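PDB 5GJ3: periplasmic binding protein from Roseiflexus sp. RS-1, which binds two heme molecules in the periplasm and probably hands heme on to its membrane transporter for bacterial heme acquisition. Local coordinates for residues Gln198-Leu209 with Thr227-Leu238. Residues are numbered along the deposited sequence; the frame is centred on the assembly and turned at random.
Sequences QPDVLLVLDKGL and TPAGRQRRIIAL
Leu202 and Ile235 run alongside each other on one face of the sheet, their CD1 methyls 3.6 Å apart, while Ala229 CB packs 3.8 Å from Leu202 CG. With chi1 near -70°, Leu202 CG stands anti to its carbonyl carbon, which carries CD1 to both Ile235 CD1 and the Ala229 methyl. Further along this face Val204 CG2 meets Ala237 CB at 3.7 Å; on the opposite face Ile236 spans Val201 and Leu203, giving CG1 to the former and CG2 to the latter.

Parallel pairing underlies this packing: Leu202 and Val204 each bond through both N and O, Val204 N to Ile236 O being nearly straight (3.0 Å, 172°). The run ends at Asp206 N, which reaches Leu238 O from above the carbonyl plane. At the other end Ala229 N donates to Pro199 O (2.8 Å), and Thr227 N-caps helix 228-232, OG1 accepting from Gly230 N. A water joins Asp200 O to Arg234 NE; Arg234 NH2 donates to Gln232 OE1, nearly in the guanidinium plane, and NH1 salt-bridges Asp263.

In this beta-alpha-beta crossover, strand 201-205 runs between 144-151 and 235-238, with helix 250-267 over Val201, Leu203 and Ile236, helix 214-218 against Ile235, and Leu205, ending its strand as N-cap of helix 206-211, touching heme.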
loop_
_atom_site.group_PDB
_atom_site.type_symbol
_atom_site.label_atom_id
_atom_site.label_comp_id
_atom_site.label_asym_id
_atom_site.label_seq_id
_atom_site.Cartn_x
_atom_site.Cartn_y
_atom_site.Cartn_z
ATOM N N GLN A 198 -8.761 -2.984 22.340
ATOM C CA GLN A 198 -9.161 -4.424 22.502
ATOM C C GLN A 198 -9.594 -5.038 21.152
ATOM O O GLN A 198 -10.738 -5.431 20.979
ATOM C CB GLN A 198 -10.244 -4.590 23.574
ATOM C CG GLN A 198 -9.667 -4.421 24.967
ATOM C CD GLN A 198 -8.734 -5.561 25.327
ATOM O OE1 GLN A 198 -9.157 -6.720 25.423
ATOM N NE2 GLN A 198 -7.473 -5.242 25.546
ATOM N N PRO A 199 -8.659 -5.102 20.171
ATOM C CA PRO A 199 -9.139 -5.525 18.865
ATOM C C PRO A 199 -9.568 -7.011 18.748
ATOM O O PRO A 199 -8.994 -7.898 19.418
ATOM C CB PRO A 199 -7.915 -5.295 17.962
ATOM C CG PRO A 199 -6.753 -5.490 18.923
ATOM C CD PRO A 199 -7.247 -4.719 20.137
ATOM N N ASP A 200 -10.515 -7.239 17.836
ATOM C CA ASP A 200 -10.973 -8.542 17.383
ATOM C C ASP A 200 -10.022 -9.117 16.335
ATOM O O ASP A 200 -9.892 -10.349 16.201
ATOM C CB ASP A 200 -12.368 -8.382 16.713
ATOM C CG ASP A 200 -13.448 -7.977 17.713
ATOM O OD1 ASP A 200 -13.606 -8.751 18.703
ATOM O OD2 ASP A 200 -14.121 -6.923 17.522
ATOM N N VAL A 201 -9.404 -8.218 15.569
ATOM C CA VAL A 201 -8.432 -8.568 14.501
ATOM C C VAL A 201 -7.168 -7.732 14.664
ATOM O O VAL A 201 -7.242 -6.538 14.833
ATOM C CB VAL A 201 -9.053 -8.333 13.079
ATOM C CG1 VAL A 201 -8.056 -8.729 11.944
ATOM C CG2 VAL A 201 -10.381 -9.106 12.966
ATOM N N LEU A 202 -6.006 -8.375 14.607
ATOM C CA LEU A 202 -4.745 -7.665 14.450
ATOM C C LEU A 202 -4.289 -7.705 12.976
ATOM O O LEU A 202 -4.081 -8.781 12.390
ATOM C CB LEU A 202 -3.670 -8.278 15.363
ATOM C CG LEU A 202 -3.953 -7.984 16.848
ATOM C CD1 LEU A 202 -3.204 -8.957 17.729
ATOM C CD2 LEU A 202 -3.573 -6.551 17.206
ATOM N N LEU A 203 -4.163 -6.531 12.384
ATOM C CA LEU A 203 -3.719 -6.432 10.992
ATOM C C LEU A 203 -2.262 -5.942 10.964
ATOM O O LEU A 203 -1.941 -4.903 11.516
ATOM C CB LEU A 203 -4.656 -5.496 10.205
ATOM C CG LEU A 203 -4.414 -5.248 8.708
ATOM C CD1 LEU A 203 -4.512 -6.523 7.907
ATOM C CD2 LEU A 203 -5.384 -4.214 8.144
ATOM N N VAL A 204 -1.378 -6.729 10.355
ATOM C CA VAL A 204 0.052 -6.405 10.308
ATOM C C VAL A 204 0.653 -6.599 8.892
ATOM O O VAL A 204 0.028 -7.185 8.010
ATOM C CB VAL A 204 0.850 -7.323 11.256
ATOM C CG1 VAL A 204 0.383 -7.091 12.705
ATOM C CG2 VAL A 204 0.720 -8.795 10.828
ATOM N N LEU A 205 1.870 -6.138 8.703
ATOM C CA LEU A 205 2.583 -6.453 7.438
ATOM C C LEU A 205 3.375 -7.770 7.558
ATOM O O LEU A 205 3.852 -8.124 8.673
ATOM C CB LEU A 205 3.474 -5.306 7.055
ATOM C CG LEU A 205 2.706 -3.992 6.951
ATOM C CD1 LEU A 205 3.656 -2.842 6.676
ATOM C CD2 LEU A 205 1.581 -4.014 5.912
ATOM N N ASP A 206 3.447 -8.516 6.434
ATOM C CA ASP A 206 4.304 -9.710 6.291
ATOM C C ASP A 206 5.673 -9.510 6.963
ATOM O O ASP A 206 6.066 -10.275 7.894
ATOM C CB ASP A 206 4.538 -10.060 4.794
ATOM C CG ASP A 206 3.427 -10.934 4.180
ATOM O OD1 ASP A 206 2.425 -11.244 4.879
ATOM O OD2 ASP A 206 3.557 -11.312 2.972
ATOM N N LYS A 207 6.402 -8.487 6.513
ATOM C CA LYS A 207 7.770 -8.243 7.043
ATOM C C LYS A 207 7.750 -7.902 8.517
ATOM O O LYS A 207 8.604 -8.367 9.284
ATOM C CB LYS A 207 8.515 -7.128 6.297
ATOM C CG LYS A 207 8.806 -7.424 4.835
ATOM C CD LYS A 207 10.270 -7.126 4.488
ATOM C CE LYS A 207 10.489 -6.887 2.998
ATOM N NZ LYS A 207 9.672 -7.789 2.134
ATOM N N GLY A 208 6.782 -7.076 8.915
ATOM C CA GLY A 208 6.601 -6.716 10.319
ATOM C C GLY A 208 6.413 -7.922 11.207
ATOM O O GLY A 208 7.058 -8.030 12.241
ATOM N N LEU A 209 5.497 -8.804 10.836
ATOM C CA LEU A 209 5.277 -10.023 11.585
ATOM C C LEU A 209 6.540 -10.896 11.659
ATOM O O LEU A 209 6.857 -11.436 12.720
ATOM C CB LEU A 209 4.100 -10.824 11.016
ATOM C CG LEU A 209 3.750 -12.108 11.776
ATOM C CD1 LEU A 209 3.300 -11.752 13.205
ATOM C CD2 LEU A 209 2.727 -12.945 11.005
ATOM N N THR A 227 -5.968 -9.638 24.139
ATOM C CA THR A 227 -7.050 -9.068 23.298
ATOM C C THR A 227 -7.949 -10.167 22.741
ATOM O O THR A 227 -7.532 -11.347 22.697
ATOM C CB THR A 227 -6.487 -8.241 22.132
ATOM O OG1 THR A 227 -5.656 -9.084 21.308
ATOM C CG2 THR A 227 -5.668 -7.060 22.684
ATOM N N PRO A 228 -9.192 -9.814 22.310
ATOM C CA PRO A 228 -9.962 -10.844 21.667
ATOM C C PRO A 228 -9.221 -11.428 20.453
ATOM O O PRO A 228 -9.313 -12.637 20.208
ATOM C CB PRO A 228 -11.237 -10.126 21.220
ATOM C CG PRO A 228 -11.400 -8.968 22.212
ATOM C CD PRO A 228 -9.988 -8.595 22.597
ATOM N N ALA A 229 -8.474 -10.603 19.714
ATOM C CA ALA A 229 -7.663 -11.141 18.595
ATOM C C ALA A 229 -6.591 -12.092 19.079
ATOM O O ALA A 229 -6.421 -13.201 18.514
ATOM C CB ALA A 229 -7.003 -9.997 17.820
ATOM N N GLY A 230 -5.797 -11.630 20.057
ATOM C CA GLY A 230 -4.733 -12.444 20.626
ATOM C C GLY A 230 -5.225 -13.815 21.081
ATOM O O GLY A 230 -4.574 -14.818 20.794
ATOM N N ARG A 231 -6.385 -13.859 21.749
ATOM C CA ARG A 231 -6.950 -15.115 22.251
ATOM C C ARG A 231 -7.309 -16.141 21.181
ATOM O O ARG A 231 -7.231 -17.345 21.441
ATOM C CB ARG A 231 -8.212 -14.848 23.090
ATOM C CG ARG A 231 -7.968 -14.106 24.394
ATOM C CD ARG A 231 -9.324 -13.622 24.937
ATOM N NE ARG A 231 -9.186 -12.954 26.237
ATOM C CZ ARG A 231 -9.894 -11.882 26.628
ATOM N NH1 ARG A 231 -10.807 -11.312 25.802
ATOM N NH2 ARG A 231 -9.661 -11.360 27.837
ATOM N N GLN A 232 -7.809 -15.683 20.035
ATOM C CA GLN A 232 -8.148 -16.579 18.930
ATOM C C GLN A 232 -7.049 -16.629 17.850
ATOM O O GLN A 232 -7.241 -17.233 16.793
ATOM C CB GLN A 232 -9.505 -16.163 18.313
ATOM C CG GLN A 232 -10.665 -16.191 19.300
ATOM C CD GLN A 232 -12.029 -16.066 18.616
ATOM O OE1 GLN A 232 -12.119 -15.623 17.466
ATOM N NE2 GLN A 232 -13.106 -16.458 19.326
ATOM N N ARG A 233 -5.907 -16.010 18.133
ATOM C CA ARG A 233 -4.802 -15.873 17.180
ATOM C C ARG A 233 -5.282 -15.289 15.830
ATOM O O ARG A 233 -4.874 -15.744 14.770
ATOM C CB ARG A 233 -3.994 -17.190 17.028
ATOM C CG ARG A 233 -3.274 -17.580 18.318
ATOM C CD ARG A 233 -2.653 -18.979 18.298
ATOM N NE ARG A 233 -1.408 -19.063 17.511
ATOM C CZ ARG A 233 -0.167 -18.885 17.981
ATOM N NH1 ARG A 233 0.885 -19.000 17.155
ATOM N NH2 ARG A 233 0.045 -18.585 19.261
ATOM N N ARG A 234 -6.136 -14.268 15.881
ATOM C CA ARG A 234 -6.723 -13.728 14.664
ATOM C C ARG A 234 -5.816 -12.619 14.152
ATOM O O ARG A 234 -6.048 -11.431 14.377
ATOM C CB ARG A 234 -8.104 -13.228 14.982
ATOM C CG ARG A 234 -9.014 -13.174 13.802
ATOM C CD ARG A 234 -10.396 -12.853 14.306
ATOM N NE ARG A 234 -11.152 -13.945 14.904
ATOM C CZ ARG A 234 -11.932 -14.774 14.213
ATOM N NH1 ARG A 234 -11.945 -14.741 12.896
ATOM N NH2 ARG A 234 -12.680 -15.671 14.827
ATOM N N ILE A 235 -4.734 -13.036 13.487
ATOM C CA ILE A 235 -3.735 -12.122 12.958
ATOM C C ILE A 235 -3.885 -12.259 11.440
ATOM O O ILE A 235 -3.884 -13.384 10.939
ATOM C CB ILE A 235 -2.259 -12.523 13.307
ATOM C CG1 ILE A 235 -2.020 -12.866 14.805
ATOM C CG2 ILE A 235 -1.241 -11.543 12.720
ATOM C CD1 ILE A 235 -2.643 -11.960 15.825
ATOM N N ILE A 236 -3.985 -11.131 10.727
ATOM C CA ILE A 236 -4.006 -11.125 9.243
ATOM C C ILE A 236 -2.690 -10.439 8.870
ATOM O O ILE A 236 -2.431 -9.326 9.303
ATOM C CB ILE A 236 -5.147 -10.212 8.663
ATOM C CG1 ILE A 236 -6.542 -10.571 9.164
ATOM C CG2 ILE A 236 -5.101 -10.150 7.123
ATOM C CD1 ILE A 236 -6.925 -12.020 8.969
ATOM N N ALA A 237 -1.835 -11.110 8.096
ATOM C CA ALA A 237 -0.587 -10.488 7.672
ATOM C C ALA A 237 -0.646 -10.356 6.160
ATOM O O ALA A 237 -0.916 -11.330 5.458
ATOM C CB ALA A 237 0.618 -11.318 8.109
ATOM N N LEU A 238 -0.429 -9.160 5.647
ATOM C CA LEU A 238 -0.477 -8.956 4.186
ATOM C C LEU A 238 0.819 -8.288 3.775
ATOM O O LEU A 238 1.443 -7.603 4.571
ATOM C CB LEU A 238 -1.702 -8.088 3.767
ATOM C CG LEU A 238 -3.101 -8.737 4.007
ATOM C CD1 LEU A 238 -4.226 -7.769 3.671
ATOM C CD2 LEU A 238 -3.276 -10.007 3.190
HETATM O O HOH W 1 -11.545 -8.123 25.526
HETATM O O HOH W 2 -10.950 -12.756 17.573
#